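Local coordinates for protein N-(5'-phosphoribosyl)anthranilate isomerase (Thermococcus kodakarensis, PDB 5LHF) that catalyses the isomerisation of N-(5-phospho-beta-D-ribosyl)anthranilate to 1-(2-carboxyphenylamino)-1-deoxy-D-ribulose 5-phosphate, the third of five steps from chorismate to L-tryptophan, at residues G10-E16 with K36-P40; T27-S33 with I55-M61; E77-S83 with G98-A104. One frame throughout, in Å; residues are numbered along the deposited sequence.

Contact 1: G10-E16 with K36-P40; sequences GVKTMDE and KRKVP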
loop_
_atom_site.group_PDB
_atom_site.type_symbol
_atom_site.label_atom_id
_atom_site.label_comp_id
_atom_site.label_asym_id
_atom_site.label_seq_id
_atom_site.Cartn_x
_atom_site.Cartn_y
_atom_site.Cartn_z
ATOM N N GLY A 10 4.877 2.074 6.581
ATOM C CA GLY A 10 5.940 1.514 7.394
ATOM C C GLY A 10 6.477 2.394 8.508
ATOM O O GLY A 10 7.685 2.390 8.765
ATOM N N VAL A 11 5.631 3.152 9.180
ATOM C CA VAL A 11 6.125 3.938 10.307
ATOM C C VAL A 11 6.304 3.019 11.503
ATOM O O VAL A 11 5.469 2.140 11.770
ATOM C CB VAL A 11 5.193 5.124 10.627
ATOM C CG1 VAL A 11 5.238 6.152 9.498
ATOM C CG2 VAL A 11 3.756 4.637 10.864
ATOM N N LYS A 12 7.422 3.204 12.216
ATOM C CA LYS A 12 7.756 2.399 13.384
ATOM C C LYS A 12 7.720 3.181 14.686
ATOM O O LYS A 12 7.655 2.566 15.755
ATOM C CB LYS A 12 9.151 1.778 13.230
ATOM C CG LYS A 12 9.313 0.930 11.982
ATOM C CD LYS A 12 9.939 -0.404 12.310
ATOM C CE LYS A 12 11.422 -0.289 12.462
ATOM N NZ LYS A 12 12.068 -1.612 12.656
ATOM N N THR A 13 7.755 4.511 14.633
ATOM C CA THR A 13 7.816 5.302 15.857
ATOM C C THR A 13 6.853 6.476 15.786
ATOM O O THR A 13 6.347 6.844 14.723
ATOM C CB THR A 13 9.225 5.838 16.118
ATOM O OG1 THR A 13 9.608 6.692 15.036
ATOM C CG2 THR A 13 10.222 4.697 16.241
ATOM N N MET A 14 6.624 7.073 16.957
ATOM C CA MET A 14 5.837 8.295 17.028
ATOM C C MET A 14 6.490 9.405 16.212
ATOM O O MET A 14 5.800 10.186 15.548
ATOM C CB MET A 14 5.686 8.707 18.496
ATOM C CG MET A 14 6.995 9.082 19.186
ATOM S SD MET A 14 6.865 9.216 20.988
ATOM C CE MET A 14 6.038 10.804 21.144
ATOM N N ASP A 15 7.824 9.456 16.215
ATOM C CA ASP A 15 8.515 10.492 15.452
ATOM C C ASP A 15 8.274 10.329 13.957
ATOM O O ASP A 15 8.005 11.314 13.257
ATOM C CB ASP A 15 10.008 10.463 15.751
ATOM C CG ASP A 15 10.327 10.945 17.145
ATOM O OD1 ASP A 15 11.327 10.458 17.710
ATOM O OD2 ASP A 15 9.587 11.810 17.668
ATOM N N GLU A 16 8.365 9.098 13.449
ATOM C CA GLU A 16 8.093 8.864 12.029
ATOM C C GLU A 16 6.636 9.153 11.687
ATOM O O GLU A 16 6.337 9.738 10.637
ATOM C CB GLU A 16 8.437 7.419 11.670
ATOM C CG GLU A 16 9.909 7.143 11.619
ATOM C CD GLU A 16 10.210 5.796 11.033
ATOM O OE1 GLU A 16 9.457 4.833 11.312
ATOM O OE2 GLU A 16 11.189 5.704 10.266
ATOM N N LYS A 36 11.313 -5.463 7.536
ATOM C CA LYS A 36 12.135 -4.575 8.350
ATOM C C LYS A 36 11.316 -3.571 9.151
ATOM O O LYS A 36 11.832 -3.004 10.122
ATOM C CB LYS A 36 13.099 -3.783 7.461
ATOM C CG LYS A 36 14.223 -4.567 6.825
ATOM C CD LYS A 36 15.160 -3.610 6.074
ATOM C CE LYS A 36 15.186 -3.884 4.590
ATOM N NZ LYS A 36 15.679 -5.265 4.347
ATOM N N ARG A 37 10.084 -3.287 8.736
ATOM C CA ARG A 37 9.252 -2.301 9.406
ATOM C C ARG A 37 8.299 -2.932 10.403
ATOM O O ARG A 37 7.445 -2.224 10.948
ATOM C CB ARG A 37 8.430 -1.489 8.384
ATOM C CG ARG A 37 9.224 -1.011 7.150
ATOM C CD ARG A 37 10.467 -0.254 7.565
ATOM N NE ARG A 37 10.119 1.010 8.207
ATOM C CZ ARG A 37 11.007 1.923 8.575
ATOM N NH1 ARG A 37 12.298 1.710 8.361
ATOM N NH2 ARG A 37 10.598 3.048 9.158
ATOM N N LYS A 38 8.390 -4.246 10.605
ATOM C CA LYS A 38 7.502 -4.929 11.536
ATOM C C LYS A 38 7.696 -4.374 12.949
ATOM O O LYS A 38 8.827 -4.093 13.367
ATOM C CB LYS A 38 7.778 -6.433 11.497
ATOM C CG LYS A 38 6.887 -7.274 12.396
ATOM C CD LYS A 38 7.319 -8.740 12.337
ATOM C CE LYS A 38 7.854 -9.204 13.676
ATOM N NZ LYS A 38 6.834 -9.920 14.482
ATOM N N VAL A 39 6.592 -4.158 13.645
ATOM C CA VAL A 39 6.576 -3.792 15.059
ATOM C C VAL A 39 5.634 -4.742 15.783
ATOM O O VAL A 39 4.718 -5.326 15.152
ATOM C CB VAL A 39 6.158 -2.315 15.276
ATOM C CG1 VAL A 39 7.108 -1.337 14.575
ATOM C CG2 VAL A 39 4.681 -2.084 14.875
ATOM N N PRO A 40 5.815 -4.929 17.093
ATOM C CA PRO A 40 4.823 -5.700 17.861
ATOM C C PRO A 40 3.435 -5.051 17.859
ATOM O O PRO A 40 3.302 -3.835 17.704
ATOM C CB PRO A 40 5.419 -5.748 19.273
ATOM C CG PRO A 40 6.837 -5.273 19.126
ATOM C CD PRO A 40 6.904 -4.416 17.924
HETATM O O HOH W 1 5.702 -0.324 10.294
HETATM O O HOH W 2 11.262 -4.444 12.982
#
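G10 and R37 mark the closest approach of the two backbones, their CA atoms 5.4 Å apart. The chain turns away from strand 5-9 at G10 and enters its helix at M14, while 36-40 is irregular up to P40, the N-cap of helix 41-50. A water that donates to both V11 O and R37 O ties the two backbones together. Since G10 has no side chain, its CA can sit directly against CB and CG of R37. Bends at chi2 (-53°) and chi3 (-67°) then fold the R37 chain so that the guanidinium meets G10 O side-on: NE and NH2 both donate to G10 O, at 2.9 and 3.0 Å, NE on a lone pair in the carbonyl plane. R37 NH2 also forms a salt bridge to E16 OE2 at 2.9 Å, through the syn lone pair, with carboxylate and guanidinium planes 33° apart. E16 OE1 accepts from K12 N, and OE2 also from K194 N. R37 NH1 pairs beyond the segments with G192 O and E189. A leucine here, lacking these donors, would probably leave G10 O unmet from this side and the charges of E16 and E189 without their mate. K12 crosses R37 at about a right angle, its CG 3.8 Å from R37 NH2 over one guanidinium face; farther out, K12 CD rests 3.7 Å from V39 CG1, and K12 NZ donates to K36 O at 2.9 Å. Here two successive beta-alpha loops of a TIM barrel are joined at the C-terminal ends of the strands, the end where this fold carries its active site.

Contact 2: T27-S33 with I55-M61; sequences TGVVVNS and IYLVSTM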
loop_
_atom_site.group_PDB
_atom_site.type_symbol
_atom_site.label_atom_id
_atom_site.label_comp_id
_atom_site.label_asym_id
_atom_site.label_seq_id
_atom_site.Cartn_x
_atom_site.Cartn_y
_atom_site.Cartn_z
ATOM N N THR A 27 -1.048 6.557 6.155
ATOM C CA THR A 27 0.187 5.855 6.472
ATOM C C THR A 27 -0.165 4.409 6.812
ATOM O O THR A 27 -1.301 3.958 6.618
ATOM C CB THR A 27 0.951 6.588 7.590
ATOM O OG1 THR A 27 2.267 6.025 7.725
ATOM C CG2 THR A 27 0.206 6.501 8.918
ATOM N N GLY A 28 0.832 3.665 7.266
ATOM C CA GLY A 28 0.649 2.251 7.542
ATOM C C GLY A 28 1.661 1.771 8.550
ATOM O O GLY A 28 2.794 2.259 8.593
ATOM N N VAL A 29 1.250 0.796 9.367
ATOM C CA VAL A 29 2.148 0.168 10.328
ATOM C C VAL A 29 2.121 -1.340 10.097
ATOM O O VAL A 29 1.046 -1.935 9.968
ATOM C CB VAL A 29 1.782 0.541 11.783
ATOM C CG1 VAL A 29 0.335 0.133 12.126
ATOM C CG2 VAL A 29 2.743 -0.139 12.732
ATOM N N VAL A 30 3.304 -1.955 10.018
ATOM C CA VAL A 30 3.432 -3.344 9.580
ATOM C C VAL A 30 3.504 -4.261 10.799
ATOM O O VAL A 30 4.273 -4.011 11.733
ATOM C CB VAL A 30 4.667 -3.532 8.681
ATOM C CG1 VAL A 30 4.833 -5.017 8.294
ATOM C CG2 VAL A 30 4.567 -2.627 7.437
ATOM N N VAL A 31 2.695 -5.319 10.791
ATOM C CA VAL A 31 2.696 -6.317 11.857
ATOM C C VAL A 31 2.699 -7.705 11.235
ATOM O O VAL A 31 2.259 -7.904 10.100
ATOM C CB VAL A 31 1.481 -6.176 12.814
ATOM C CG1 VAL A 31 1.494 -4.831 13.546
ATOM C CG2 VAL A 31 0.151 -6.404 12.068
ATOM N N ASN A 32 3.182 -8.677 12.012
ATOM C CA ASN A 32 3.091 -10.095 11.665
ATOM C C ASN A 32 3.394 -10.333 10.182
ATOM O O ASN A 32 2.595 -10.902 9.438
ATOM C CB ASN A 32 1.710 -10.661 12.044
ATOM C CG ASN A 32 1.436 -10.605 13.557
ATOM O OD1 ASN A 32 2.356 -10.672 14.367
ATOM N ND2 ASN A 32 0.164 -10.504 13.934
ATOM N N SER A 33 4.562 -9.850 9.750
ATOM C CA SER A 33 5.001 -9.972 8.364
ATOM C C SER A 33 6.519 -10.072 8.322
ATOM O O SER A 33 7.217 -9.602 9.226
ATOM C CB SER A 33 4.578 -8.764 7.505
ATOM O OG SER A 33 3.182 -8.520 7.571
ATOM N N ILE A 55 -4.510 5.276 9.210
ATOM C CA ILE A 55 -3.306 4.465 9.338
ATOM C C ILE A 55 -3.682 3.002 9.124
ATOM O O ILE A 55 -4.499 2.441 9.868
ATOM C CB ILE A 55 -2.591 4.687 10.684
ATOM C CG1 ILE A 55 -1.363 3.767 10.804
ATOM C CG2 ILE A 55 -3.555 4.558 11.878
ATOM C CD1 ILE A 55 -0.433 4.147 11.945
ATOM N N TYR A 56 -3.115 2.397 8.088
ATOM C CA TYR A 56 -3.417 1.006 7.773
ATOM C C TYR A 56 -2.620 0.054 8.650
ATOM O O TYR A 56 -1.414 0.231 8.832
ATOM C CB TYR A 56 -3.115 0.735 6.294
ATOM C CG TYR A 56 -4.133 1.377 5.385
ATOM C CD1 TYR A 56 -4.043 2.725 5.045
ATOM C CD2 TYR A 56 -5.187 0.638 4.881
ATOM C CE1 TYR A 56 -4.994 3.317 4.229
ATOM C CE2 TYR A 56 -6.126 1.198 4.076
ATOM C CZ TYR A 56 -6.033 2.537 3.738
ATOM O OH TYR A 56 -7.017 3.068 2.923
ATOM N N LEU A 57 -3.299 -0.963 9.183
ATOM C CA LEU A 57 -2.623 -2.126 9.756
ATOM C C LEU A 57 -2.224 -3.015 8.592
ATOM O O LEU A 57 -3.090 -3.615 7.948
ATOM C CB LEU A 57 -3.544 -2.866 10.724
ATOM C CG LEU A 57 -2.911 -3.964 11.594
ATOM C CD1 LEU A 57 -1.895 -3.367 12.582
ATOM C CD2 LEU A 57 -3.997 -4.753 12.339
ATOM N N VAL A 58 -0.925 -3.078 8.295
ATOM C CA VAL A 58 -0.422 -3.719 7.082
ATOM C C VAL A 58 0.138 -5.089 7.440
ATOM O O VAL A 58 0.987 -5.197 8.337
ATOM C CB VAL A 58 0.671 -2.863 6.424
ATOM C CG1 VAL A 58 1.164 -3.534 5.160
ATOM C CG2 VAL A 58 0.182 -1.412 6.168
ATOM N N SER A 59 -0.287 -6.128 6.720
ATOM C CA SER A 59 0.221 -7.453 7.058
ATOM C C SER A 59 0.038 -8.440 5.917
ATOM O O SER A 59 -0.858 -8.312 5.075
ATOM C CB SER A 59 -0.450 -8.004 8.317
ATOM O OG SER A 59 0.172 -9.227 8.716
ATOM N N THR A 60 0.878 -9.470 5.947
ATOM C CA THR A 60 0.753 -10.620 5.067
ATOM C C THR A 60 0.023 -11.778 5.728
ATOM O O THR A 60 -0.034 -12.867 5.146
ATOM C CB THR A 60 2.135 -11.082 4.618
ATOM O OG1 THR A 60 2.909 -11.389 5.783
ATOM C CG2 THR A 60 2.827 -9.976 3.824
ATOM N N MET A 61 -0.516 -11.573 6.932
ATOM C CA MET A 61 -1.352 -12.581 7.571
ATOM C C MET A 61 -2.337 -13.171 6.575
ATOM O O MET A 61 -2.902 -12.458 5.741
ATOM C CB MET A 61 -2.102 -11.975 8.757
ATOM C CG MET A 61 -1.261 -11.900 10.002
ATOM S SD MET A 61 -2.121 -11.087 11.342
ATOM C CE MET A 61 -2.390 -9.421 10.729
HETATM O O HOH W 3 2.297 -13.249 7.774
#
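I55 lies beside T27 on adjacent parallel strands, their side chains pointing the same way. I55 CB is 3.8 Å from T27 CG2. One bond out, CG1, anti to the backbone N (chi1 177°), comes within 3.7 Å of that same methyl and also faces G28 CA; the chain then runs on extended (chi2 167°), carrying CD1 past T27 CG2 to end 4.1 Å from V29 CG1. The hydroxyl of T27 turns elsewhere, to I8 O of the preceding strand. Four backbone hydrogen bonds join the strands, from Y56 N to T27 O, V29 N to Y56 O, V58 N to V29 O and V31 N to V58 O. V58 CG2 packs on G28 CA, where a CB would clash with it, and L57 CD1 sits 3.7 Å from V31 CG2.

At the C-terminal end of the pair, hydroxyls join in. V31 O accepts from S59 OG at 2.8 Å and from S33 OG at 2.8 Å, the two reaching it from opposite faces of its plane. Each hydroxyl is also an acceptor: S33 OG receives T60 N at 3.0 Å, while S59 OG receives M61 N, closing an ST turn. N32 ND2 adds a weak bond to M61 SD at 3.5 Å. With helix 41-50 between them and V29 and V31 packed on it, strands 26-30 and 55-59 make a right-handed beta-alpha-beta crossover of the TIM barrel.

Contact 3: E77-S83 with G98-A104; sequences EYIQVHS and GVSVMKA
Five backbone hydrogen bonds run between E77-V81 and S100-A104: S100 N to E77 O, I79 N to S100 O, M102 N to I79 O, V81 N to M102 O and A104 N to V81 O. Beyond the ladder, K103 has CG anti to its own N (chi1 174°) but bends at chi2 (89°) and again at chi4, which takes NZ forward, past the C-terminal end of its neighbour strand, to S83. There it donates to A104 O at 3.1 Å and stands above the carbonyl plane of S83 O, where the modelled 2.5 Å between NZ and O is doubtfully short. At the other end a water 2.8 Å from S100 OG is also placed to donate to E77 O.

The two strands, linked by helix 87-97, form one beta-alpha-beta unit of the eight-stranded TIM barrel. Q80 and M102 face its interior side by side, with Q80 OE1 3.7 Å from M102 CE; that oxygen accepts from K7 of the first strand. Outward, I79 reaches V99, CD1 to CG2 3.8 Å, and V101, CG1 to CG2 3.9 Å, and both I79 and V99 meet L93 of helix 87-97. V81 CG2 touches V101 CG1. Near the base of the strands the Y78 ring meets S100 CB obliquely, its CD1 3.6 Å away. At the opposite end the H82 ring lies with one face on A104 CB, a CH-pi contact 3.5 Å from methyl to ring centroid.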
loop_
_atom_site.group_PDB
_atom_site.type_symbol
_atom_site.label_atom_id
_atom_site.label_comp_id
_atom_site.label_asym_id
_atom_site.label_seq_id
_atom_site.Cartn_x
_atom_site.Cartn_y
_atom_site.Cartn_z
ATOM N N GLU A 77 -8.781 0.656 12.182
ATOM C CA GLU A 77 -9.927 1.031 11.371
ATOM C C GLU A 77 -9.710 0.702 9.898
ATOM O O GLU A 77 -10.678 0.561 9.137
ATOM C CB GLU A 77 -10.124 2.543 11.556
ATOM C CG GLU A 77 -10.575 2.957 12.950
ATOM C CD GLU A 77 -12.048 2.726 13.120
ATOM O OE1 GLU A 77 -12.529 2.634 14.285
ATOM O OE2 GLU A 77 -12.744 2.629 12.071
ATOM N N TYR A 78 -8.445 0.641 9.487
ATOM C CA TYR A 78 -8.011 0.385 8.119
ATOM C C TYR A 78 -7.050 -0.786 8.134
ATOM O O TYR A 78 -6.186 -0.860 9.008
ATOM C CB TYR A 78 -7.282 1.597 7.525
ATOM C CG TYR A 78 -8.171 2.803 7.379
ATOM C CD1 TYR A 78 -8.853 3.046 6.185
ATOM C CD2 TYR A 78 -8.333 3.700 8.428
ATOM C CE1 TYR A 78 -9.674 4.147 6.047
ATOM C CE2 TYR A 78 -9.147 4.799 8.299
ATOM C CZ TYR A 78 -9.817 5.015 7.109
ATOM O OH TYR A 78 -10.633 6.116 6.984
ATOM N N ILE A 79 -7.182 -1.692 7.166
ATOM C CA ILE A 79 -6.240 -2.796 7.050
ATOM C C ILE A 79 -5.790 -2.909 5.604
ATOM O O ILE A 79 -6.542 -2.624 4.664
ATOM C CB ILE A 79 -6.825 -4.149 7.549
ATOM C CG1 ILE A 79 -7.990 -4.626 6.683
ATOM C CG2 ILE A 79 -7.265 -4.036 9.010
ATOM C CD1 ILE A 79 -8.504 -6.024 7.078
ATOM N N GLN A 80 -4.534 -3.300 5.436
ATOM C CA GLN A 80 -3.962 -3.545 4.116
ATOM C C GLN A 80 -3.608 -5.022 4.066
ATOM O O GLN A 80 -2.698 -5.474 4.768
ATOM C CB GLN A 80 -2.747 -2.664 3.855
ATOM C CG GLN A 80 -1.964 -3.025 2.585
ATOM C CD GLN A 80 -1.036 -1.897 2.155
ATOM O OE1 GLN A 80 -1.301 -0.724 2.411
ATOM N NE2 GLN A 80 0.093 -2.256 1.584
ATOM N N VAL A 81 -4.334 -5.764 3.241
ATOM C CA VAL A 81 -4.182 -7.212 3.149
ATOM C C VAL A 81 -3.198 -7.502 2.022
ATOM O O VAL A 81 -3.518 -7.329 0.840
ATOM C CB VAL A 81 -5.535 -7.890 2.919
ATOM C CG1 VAL A 81 -5.378 -9.391 2.700
ATOM C CG2 VAL A 81 -6.443 -7.628 4.100
ATOM N N HIS A 82 -1.987 -7.905 2.399
ATOM C CA HIS A 82 -0.889 -8.263 1.505
ATOM C C HIS A 82 -0.800 -9.766 1.321
ATOM O O HIS A 82 0.281 -10.353 1.419
ATOM C CB HIS A 82 0.430 -7.727 2.054
ATOM C CG HIS A 82 0.937 -6.512 1.349
ATOM N ND1 HIS A 82 1.578 -6.573 0.131
ATOM C CD2 HIS A 82 0.914 -5.206 1.696
ATOM C CE1 HIS A 82 1.913 -5.356 -0.250
ATOM N NE2 HIS A 82 1.523 -4.508 0.684
ATOM N N SER A 83 -1.937 -10.414 1.105
ATOM C CA SER A 83 -2.002 -11.859 0.970
ATOM C C SER A 83 -3.241 -12.183 0.158
ATOM O O SER A 83 -4.064 -11.309 -0.125
ATOM C CB SER A 83 -2.040 -12.567 2.327
ATOM O OG SER A 83 -3.365 -12.648 2.822
ATOM N N GLY A 98 -15.734 -3.908 11.167
ATOM C CA GLY A 98 -15.962 -2.571 10.657
ATOM C C GLY A 98 -14.701 -1.910 10.153
ATOM O O GLY A 98 -14.504 -0.714 10.382
ATOM N N VAL A 99 -13.854 -2.647 9.464
ATOM C CA VAL A 99 -12.613 -2.095 8.928
ATOM C C VAL A 99 -12.783 -1.774 7.448
ATOM O O VAL A 99 -13.582 -2.393 6.735
ATOM C CB VAL A 99 -11.426 -3.055 9.174
ATOM C CG1 VAL A 99 -11.177 -3.235 10.673
ATOM C CG2 VAL A 99 -11.633 -4.399 8.484
ATOM N N SER A 100 -12.036 -0.769 6.980
ATOM C CA SER A 100 -11.905 -0.486 5.554
ATOM C C SER A 100 -10.688 -1.234 5.048
ATOM O O SER A 100 -9.695 -1.352 5.767
ATOM C CB SER A 100 -11.733 1.015 5.295
ATOM O OG SER A 100 -12.713 1.746 6.006
ATOM N N VAL A 101 -10.756 -1.747 3.820
ATOM C CA VAL A 101 -9.726 -2.649 3.321
ATOM C C VAL A 101 -9.062 -2.074 2.080
ATOM O O VAL A 101 -9.744 -1.633 1.142
ATOM C CB VAL A 101 -10.283 -4.051 3.022
ATOM C CG1 VAL A 101 -9.148 -4.968 2.567
ATOM C CG2 VAL A 101 -10.978 -4.610 4.255
ATOM N N MET A 102 -7.730 -2.092 2.075
ATOM C CA MET A 102 -6.942 -1.946 0.859
ATOM C C MET A 102 -6.310 -3.303 0.587
ATOM O O MET A 102 -5.629 -3.858 1.454
ATOM C CB MET A 102 -5.891 -0.841 0.991
ATOM C CG MET A 102 -4.900 -0.720 -0.206
ATOM S SD MET A 102 -4.376 0.967 -0.640
ATOM C CE MET A 102 -3.771 1.550 0.943
ATOM N N LYS A 103 -6.585 -3.871 -0.580
ATOM C CA LYS A 103 -6.032 -5.166 -0.939
ATOM C C LYS A 103 -4.840 -4.961 -1.864
ATOM O O LYS A 103 -4.943 -4.236 -2.855
ATOM C CB LYS A 103 -7.087 -6.039 -1.619
ATOM C CG LYS A 103 -6.545 -7.354 -2.154
ATOM C CD LYS A 103 -6.583 -8.481 -1.126
ATOM C CE LYS A 103 -6.264 -9.811 -1.808
ATOM N NZ LYS A 103 -4.820 -9.957 -2.123
ATOM N N ALA A 104 -3.722 -5.601 -1.545
ATOM C CA ALA A 104 -2.524 -5.550 -2.375
ATOM C C ALA A 104 -2.463 -6.753 -3.312
ATOM O O ALA A 104 -2.715 -7.889 -2.901
ATOM C CB ALA A 104 -1.270 -5.488 -1.497
HETATM O O HOH W 4 -13.268 2.054 8.775
#

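How the contacts relate
The three contacts follow the barrel wall round. Contacts 1 and 2 lie about 10 Å apart, centre to centre, and touch directly: G10 N stands 2.9 Å from G28 O and V39 N 3.0 Å from V30 O, so both loops of contact 1 lean on strand 26-30. Contacts 2 and 3, centres about 9 Å apart, share the seam between strands 55-59 and 78-81, with L57 O 2.9 Å from Q80 N. Contacts 1 and 3 do not meet; their nearest atoms are about 8 Å apart. The bound sodium ion is nearest contact 1, about 7 Å from the V39 side chain. Contact 1 lies wholly at the C-terminal, catalytic end of the barrel, whereas contacts 2 and 3 run along the wall and reach that end with S33, T60, S83 and A104.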